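Free serine kinase (PDB 5X0J) catalyses the ADP-dependent, magnesium-requiring phosphorylation of free L-serine to O-phospho-L-serine, the first step from serine to cysteine. Local coordinates at residues H29-Q34 / Y218-T223; I139-V144 / Y196-K201. The protein carries 1 engineered substitution. One frame throughout, in Å; residues are numbered along the deposited sequence.

Contact 1 (H29-Q34 / Y218-T223); sequences HQQLVQ and YSPKTT. Engineered in segment 29-34: Q30 (natural residue Glu). With SEP (phosphoserine), chain C.
Y218 pairs with Q30 in a single beta bridge: its N-H points almost straight at H29 O (N to O, 2.8 Å), and its own O takes the N-H of Q31. S219 starts a type II turn ending at T222, whose OG1 bonds back to S219 O. P220 lays CB against V33 CG2 (3.6 Å) and CG against Q31 CB. K221, its chain bent at chi2 (-64°) and extended beyond, carries NZ to SEP O1P (2.9 Å); E36 and E4 form salt bridges with that amine. T223 N gives its hydrogen to a lone pair of Q30 OE1, in the plane of that side-chain amide (3.0 Å). Q30, engineered from the inferred active-site glutamate, turns NE2 to SEP OG in a weak, bent bond; with K221 and T223, known O-phospho-L-serine binders, it lines the phosphoserine pocket. T223 OG1 hydrogen-bonds to H29 NE2 at the ring edge, in the ring plane (2.7 Å), and accepts from SEP N. With an alanine in place of H29, the T223 hydroxyl, left without the ring nitrogen, would probably be freer to turn from the ligand amine. Helix 205-213 packs on Y218 and T223, helix 155-170 on P220, helix 71-80 on Q30, and T101 of strand 98-107 bonds T222 O.

Contact 2 (I139-V144 / Y196-K201); sequences IAFALV and YVFIRK
F141 and R200 lie side by side and point the same way, just past the regular pairing of two antiparallel strands. From its CB, F141 meets the edge of the F198 ring, 4.0 Å from F198 CD2. Further out, F141 CD1 sits 3.6 Å from F198 CB, with I199 O near the plane of the F141 ring at its edge. F141 CE1 then rests against the aliphatic part of the arginine, 3.5 Å from R200 CD, and the tip, CZ, comes over one face of the guanidinium, the two planes 44° apart. The arginine's own polar partners, W102 O among them, lie beyond the two strands. The F198 edge points at the F141 face in a T-shaped pair, planes at 74°. On the same side of the sheet L143 puts CD1 over the F198 ring in a CH-pi contact, 3.8 Å from the centroid; CG anti to the backbone N (chi1 170°) lays this leucine alongside the ring.

Strands 141-144 and 196-199 are neighbours in a seven-stranded antiparallel sheet, and both belong to the SerK C-terminal family region. A142 with I199 and V144 with V197 are hydrogen-bonded pairs, and L143 with F198 is the non-hydrogen-bonded pair between them. A140 and F141 both face I151 on the next strand, a classic beta bulge. The other side of the sheet carries A142, V144, V197 and I199, where V144 CG2 touches V197 CG1 at 3.6 Å. Helices 130-135 and 182-190 pack against this side; helix 155-170 packs on F141 and F198.

R200 joins the two contacts, whose centres lie 15 Å apart. It follows strand 196-199 in contact 2, and its guanidinium reaches the turn of contact 1, where R200 NH1 is 3.0 Å from S219 OG and R200 NH2 is 3.0 Å from P220 O, both probable hydrogen bonds. NH2 also bonds to W102 O, so one side chain ties the sheet to W102 of the pocket and to the turn that carries K221. It remains second-shell: at the nearest atoms its side chain is about 8 Å from phosphoserine and about 12 Å from the magnesium ion, whereas K221 and T223, and more weakly Q30, bond to the ligand themselves. In sequence, contact 2 falls between 29-34 and 218-223.

Contact 1 (H29-Q34 / Y218-T223)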
loop_
_atom_site.group_PDB
_atom_site.type_symbol
_atom_site.label_atom_id
_atom_site.label_comp_id
_atom_site.label_asym_id
_atom_site.label_seq_id
_atom_site.Cartn_x
_atom_site.Cartn_y
_atom_site.Cartn_z
ATOM N N HIS A 29 -2.385 0.106 -10.139
ATOM C CA HIS A 29 -3.030 1.358 -9.780
ATOM C C HIS A 29 -2.316 2.222 -8.751
ATOM O O HIS A 29 -2.830 3.278 -8.387
ATOM C CB HIS A 29 -4.483 1.099 -9.357
ATOM C CG HIS A 29 -4.650 0.444 -8.013
ATOM N ND1 HIS A 29 -4.777 -0.920 -7.857
ATOM C CD2 HIS A 29 -4.762 0.970 -6.770
ATOM C CE1 HIS A 29 -4.962 -1.203 -6.578
ATOM N NE2 HIS A 29 -4.945 -0.075 -5.897
ATOM N N GLN A 30 -1.135 1.816 -8.307
ATOM C CA GLN A 30 -0.384 2.627 -7.338
ATOM C C GLN A 30 1.112 2.341 -7.393
ATOM O O GLN A 30 1.557 1.358 -7.992
ATOM C CB GLN A 30 -0.983 2.543 -5.911
ATOM C CG GLN A 30 -1.199 1.164 -5.334
ATOM C CD GLN A 30 -2.119 1.133 -4.122
ATOM O OE1 GLN A 30 -3.033 1.962 -3.975
ATOM N NE2 GLN A 30 -1.911 0.139 -3.266
ATOM N N GLN A 31 1.878 3.256 -6.809
ATOM C CA GLN A 31 3.337 3.192 -6.746
ATOM C C GLN A 31 3.852 2.189 -5.701
ATOM O O GLN A 31 3.081 1.618 -4.920
ATOM C CB GLN A 31 3.887 4.580 -6.423
ATOM C CG GLN A 31 3.643 5.618 -7.514
ATOM C CD GLN A 31 3.987 7.021 -7.086
ATOM O OE1 GLN A 31 3.740 7.424 -5.953
ATOM N NE2 GLN A 31 4.560 7.787 -7.995
ATOM N N LEU A 32 5.167 1.975 -5.720
ATOM C CA LEU A 32 5.862 0.998 -4.877
ATOM C C LEU A 32 6.632 1.651 -3.737
ATOM O O LEU A 32 6.989 2.813 -3.823
ATOM C CB LEU A 32 6.845 0.180 -5.722
ATOM C CG LEU A 32 6.292 -0.467 -6.993
ATOM C CD1 LEU A 32 7.354 -1.329 -7.653
ATOM C CD2 LEU A 32 5.052 -1.300 -6.673
ATOM N N VAL A 33 6.828 0.889 -2.663
ATOM C CA VAL A 33 7.729 1.162 -1.547
ATOM C C VAL A 33 8.942 0.254 -1.742
ATOM O O VAL A 33 8.797 -0.983 -1.853
ATOM C CB VAL A 33 7.041 0.821 -0.202
ATOM C CG1 VAL A 33 7.960 1.144 0.979
ATOM C CG2 VAL A 33 5.699 1.552 -0.097
ATOM N N GLN A 34 10.136 0.848 -1.783
ATOM C CA GLN A 34 11.344 0.090 -2.100
ATOM C C GLN A 34 11.590 -1.079 -1.158
ATOM O O GLN A 34 11.904 -2.177 -1.612
ATOM C CB GLN A 34 12.581 0.986 -2.140
ATOM C CG GLN A 34 13.857 0.205 -2.430
ATOM C CD GLN A 34 14.991 1.080 -2.896
ATOM O OE1 GLN A 34 14.785 1.998 -3.674
ATOM N NE2 GLN A 34 16.204 0.773 -2.446
ATOM N N TYR A 218 -1.963 5.956 -8.005
ATOM C CA TYR A 218 -1.939 6.589 -6.686
ATOM C C TYR A 218 -0.544 6.473 -6.058
ATOM O O TYR A 218 0.320 5.732 -6.538
ATOM C CB TYR A 218 -2.891 5.869 -5.737
ATOM C CG TYR A 218 -4.367 6.021 -5.954
ATOM C CD1 TYR A 218 -5.016 7.211 -5.662
ATOM C CD2 TYR A 218 -5.137 4.946 -6.364
ATOM C CE1 TYR A 218 -6.393 7.338 -5.811
ATOM C CE2 TYR A 218 -6.507 5.055 -6.509
ATOM C CZ TYR A 218 -7.134 6.251 -6.232
ATOM O OH TYR A 218 -8.498 6.338 -6.377
ATOM N N SER A 219 -0.339 7.177 -4.950
ATOM C CA SER A 219 0.843 6.959 -4.128
ATOM C C SER A 219 0.778 5.541 -3.511
ATOM O O SER A 219 -0.290 4.913 -3.501
ATOM C CB SER A 219 0.951 8.053 -3.050
ATOM O OG SER A 219 -0.004 7.867 -2.023
ATOM N N PRO A 220 1.917 5.031 -3.010
ATOM C CA PRO A 220 1.922 3.646 -2.522
ATOM C C PRO A 220 0.895 3.380 -1.431
ATOM O O PRO A 220 0.617 4.246 -0.582
ATOM C CB PRO A 220 3.351 3.455 -2.004
ATOM C CG PRO A 220 4.157 4.477 -2.713
ATOM C CD PRO A 220 3.242 5.652 -2.862
ATOM N N LYS A 221 0.332 2.173 -1.465
ATOM C CA LYS A 221 -0.528 1.649 -0.401
ATOM C C LYS A 221 -1.801 2.472 -0.181
ATOM O O LYS A 221 -2.387 2.466 0.895
ATOM C CB LYS A 221 0.275 1.507 0.901
ATOM C CG LYS A 221 1.533 0.653 0.788
ATOM C CD LYS A 221 1.205 -0.792 0.461
ATOM C CE LYS A 221 2.438 -1.652 0.596
ATOM N NZ LYS A 221 2.136 -3.093 0.333
ATOM N N THR A 222 -2.237 3.187 -1.211
ATOM C CA THR A 222 -3.456 3.974 -1.120
ATOM C C THR A 222 -4.677 3.096 -0.855
ATOM O O THR A 222 -5.492 3.421 0.009
ATOM C CB THR A 222 -3.627 4.844 -2.378
ATOM O OG1 THR A 222 -2.607 5.847 -2.379
ATOM C CG2 THR A 222 -5.006 5.494 -2.444
ATOM N N THR A 223 -4.798 1.986 -1.574
ATOM C CA THR A 223 -5.917 1.077 -1.378
ATOM C C THR A 223 -5.569 -0.052 -0.407
ATOM O O THR A 223 -4.485 -0.621 -0.461
ATOM C CB THR A 223 -6.349 0.426 -2.694
ATOM O OG1 THR A 223 -5.248 -0.298 -3.245
ATOM C CG2 THR A 223 -6.810 1.462 -3.697
HETATM N N SEP C . -3.612 -2.626 -3.005
HETATM C CA SEP C . -3.074 -3.310 -1.790
HETATM C CB SEP C . -2.014 -2.417 -1.143
HETATM O OG SEP C . -0.982 -2.157 -2.092
HETATM C C SEP C . -4.194 -3.667 -0.849
HETATM O O SEP C . -3.945 -3.930 0.344
HETATM O OXT SEP C . -5.373 -3.707 -1.248
HETATM P P SEP C . 0.038 -3.328 -2.561
HETATM O O1P SEP C . 0.122 -4.283 -1.380
HETATM O O2P SEP C . 1.292 -2.556 -2.817
HETATM O O3P SEP C . -0.581 -3.915 -3.804
HETATM O O HOH W 1 1.387 0.132 -3.069
#

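Contact 2 (I139-V144 / Y196-K201)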
loop_
_atom_site.group_PDB
_atom_site.type_symbol
_atom_site.label_atom_id
_atom_site.label_comp_id
_atom_site.label_asym_id
_atom_site.label_seq_id
_atom_site.Cartn_x
_atom_site.Cartn_y
_atom_site.Cartn_z
ATOM N N ILE A 139 -7.065 17.750 2.717
ATOM C CA ILE A 139 -5.617 17.889 2.639
ATOM C C ILE A 139 -5.017 16.547 2.215
ATOM O O ILE A 139 -5.711 15.526 2.243
ATOM C CB ILE A 139 -5.027 18.352 3.994
ATOM C CG1 ILE A 139 -5.340 17.370 5.130
ATOM C CG2 ILE A 139 -5.565 19.734 4.357
ATOM C CD1 ILE A 139 -4.682 17.747 6.441
ATOM N N ALA A 140 -3.741 16.560 1.835
ATOM C CA ALA A 140 -3.075 15.350 1.330
ATOM C C ALA A 140 -2.878 14.335 2.459
ATOM O O ALA A 140 -3.202 13.156 2.316
ATOM C CB ALA A 140 -1.740 15.715 0.706
ATOM N N PHE A 141 -2.343 14.803 3.580
ATOM C CA PHE A 141 -2.137 13.974 4.759
ATOM C C PHE A 141 -2.173 14.848 6.005
ATOM O O PHE A 141 -1.773 16.017 5.953
ATOM C CB PHE A 141 -0.738 13.332 4.759
ATOM C CG PHE A 141 -0.574 12.092 3.911
ATOM C CD1 PHE A 141 -1.180 10.883 4.257
ATOM C CD2 PHE A 141 0.289 12.108 2.821
ATOM C CE1 PHE A 141 -0.958 9.733 3.502
ATOM C CE2 PHE A 141 0.490 10.969 2.060
ATOM C CZ PHE A 141 -0.121 9.782 2.402
ATOM N N ALA A 142 -2.616 14.270 7.116
ATOM C CA ALA A 142 -2.341 14.803 8.453
ATOM C C ALA A 142 -1.176 14.019 9.029
ATOM O O ALA A 142 -1.207 12.791 9.026
ATOM C CB ALA A 142 -3.557 14.682 9.357
ATOM N N LEU A 143 -0.161 14.727 9.507
ATOM C CA LEU A 143 0.988 14.121 10.178
ATOM C C LEU A 143 0.765 14.279 11.668
ATOM O O LEU A 143 0.826 15.405 12.182
ATOM C CB LEU A 143 2.268 14.827 9.726
ATOM C CG LEU A 143 3.564 14.513 10.463
ATOM C CD1 LEU A 143 3.853 13.024 10.415
ATOM C CD2 LEU A 143 4.699 15.301 9.838
ATOM N N VAL A 144 0.452 13.181 12.351
ATOM C CA VAL A 144 -0.032 13.246 13.722
ATOM C C VAL A 144 0.704 12.300 14.653
ATOM O O VAL A 144 1.021 11.163 14.305
ATOM C CB VAL A 144 -1.564 13.036 13.801
ATOM C CG1 VAL A 144 -2.283 14.124 13.025
ATOM C CG2 VAL A 144 -1.981 11.659 13.314
ATOM N N TYR A 196 5.101 8.805 14.587
ATOM C CA TYR A 196 4.124 9.579 13.817
ATOM C C TYR A 196 3.418 8.706 12.808
ATOM O O TYR A 196 3.987 7.733 12.318
ATOM C CB TYR A 196 4.815 10.775 13.121
ATOM C CG TYR A 196 4.932 11.937 14.069
ATOM C CD1 TYR A 196 5.999 12.033 14.954
ATOM C CD2 TYR A 196 3.927 12.893 14.144
ATOM C CE1 TYR A 196 6.066 13.069 15.876
ATOM C CE2 TYR A 196 3.984 13.934 15.060
ATOM C CZ TYR A 196 5.058 14.012 15.920
ATOM O OH TYR A 196 5.116 15.023 16.844
ATOM N N VAL A 197 2.164 9.051 12.530
ATOM C CA VAL A 197 1.380 8.398 11.484
ATOM C C VAL A 197 0.826 9.482 10.550
ATOM O O VAL A 197 0.580 10.613 10.974
ATOM C CB VAL A 197 0.270 7.491 12.088
ATOM C CG1 VAL A 197 -0.774 8.295 12.844
ATOM C CG2 VAL A 197 -0.415 6.660 11.007
ATOM N N PHE A 198 0.673 9.140 9.276
ATOM C CA PHE A 198 0.115 10.019 8.256
ATOM C C PHE A 198 -1.298 9.544 7.936
ATOM O O PHE A 198 -1.471 8.433 7.410
ATOM C CB PHE A 198 0.943 9.982 6.974
ATOM C CG PHE A 198 2.291 10.638 7.066
ATOM C CD1 PHE A 198 3.368 9.953 7.577
ATOM C CD2 PHE A 198 2.491 11.924 6.569
ATOM C CE1 PHE A 198 4.625 10.540 7.630
ATOM C CE2 PHE A 198 3.743 12.511 6.611
ATOM C CZ PHE A 198 4.817 11.814 7.139
ATOM N N ILE A 199 -2.292 10.378 8.223
ATOM C CA ILE A 199 -3.704 10.042 8.016
ATOM C C ILE A 199 -4.179 10.601 6.680
ATOM O O ILE A 199 -3.895 11.756 6.340
ATOM C CB ILE A 199 -4.587 10.620 9.144
ATOM C CG1 ILE A 199 -4.108 10.154 10.531
ATOM C CG2 ILE A 199 -6.065 10.303 8.914
ATOM C CD1 ILE A 199 -4.112 8.662 10.766
ATOM N N ARG A 200 -4.907 9.788 5.919
ATOM C CA ARG A 200 -5.523 10.197 4.657
ATOM C C ARG A 200 -6.886 9.546 4.521
ATOM O O ARG A 200 -7.114 8.465 5.066
ATOM C CB ARG A 200 -4.657 9.783 3.467
ATOM C CG ARG A 200 -4.245 8.315 3.488
ATOM C CD ARG A 200 -3.680 7.911 2.140
ATOM N NE ARG A 200 -2.877 6.695 2.234
ATOM C CZ ARG A 200 -1.912 6.354 1.382
ATOM N NH1 ARG A 200 -1.616 7.133 0.340
ATOM N NH2 ARG A 200 -1.218 5.241 1.593
ATOM N N LYS A 201 -7.780 10.203 3.795
ATOM C CA LYS A 201 -9.065 9.622 3.410
ATOM C C LYS A 201 -8.797 8.447 2.481
ATOM O O LYS A 201 -7.859 8.484 1.686
ATOM C CB LYS A 201 -9.937 10.669 2.706
ATOM C CG LYS A 201 -11.355 10.219 2.363
ATOM C CD LYS A 201 -12.088 11.268 1.534
ATOM C CE LYS A 201 -13.531 10.861 1.255
ATOM N NZ LYS A 201 -13.650 9.576 0.512
HETATM O O HOH W 2 -6.832 12.871 2.704
#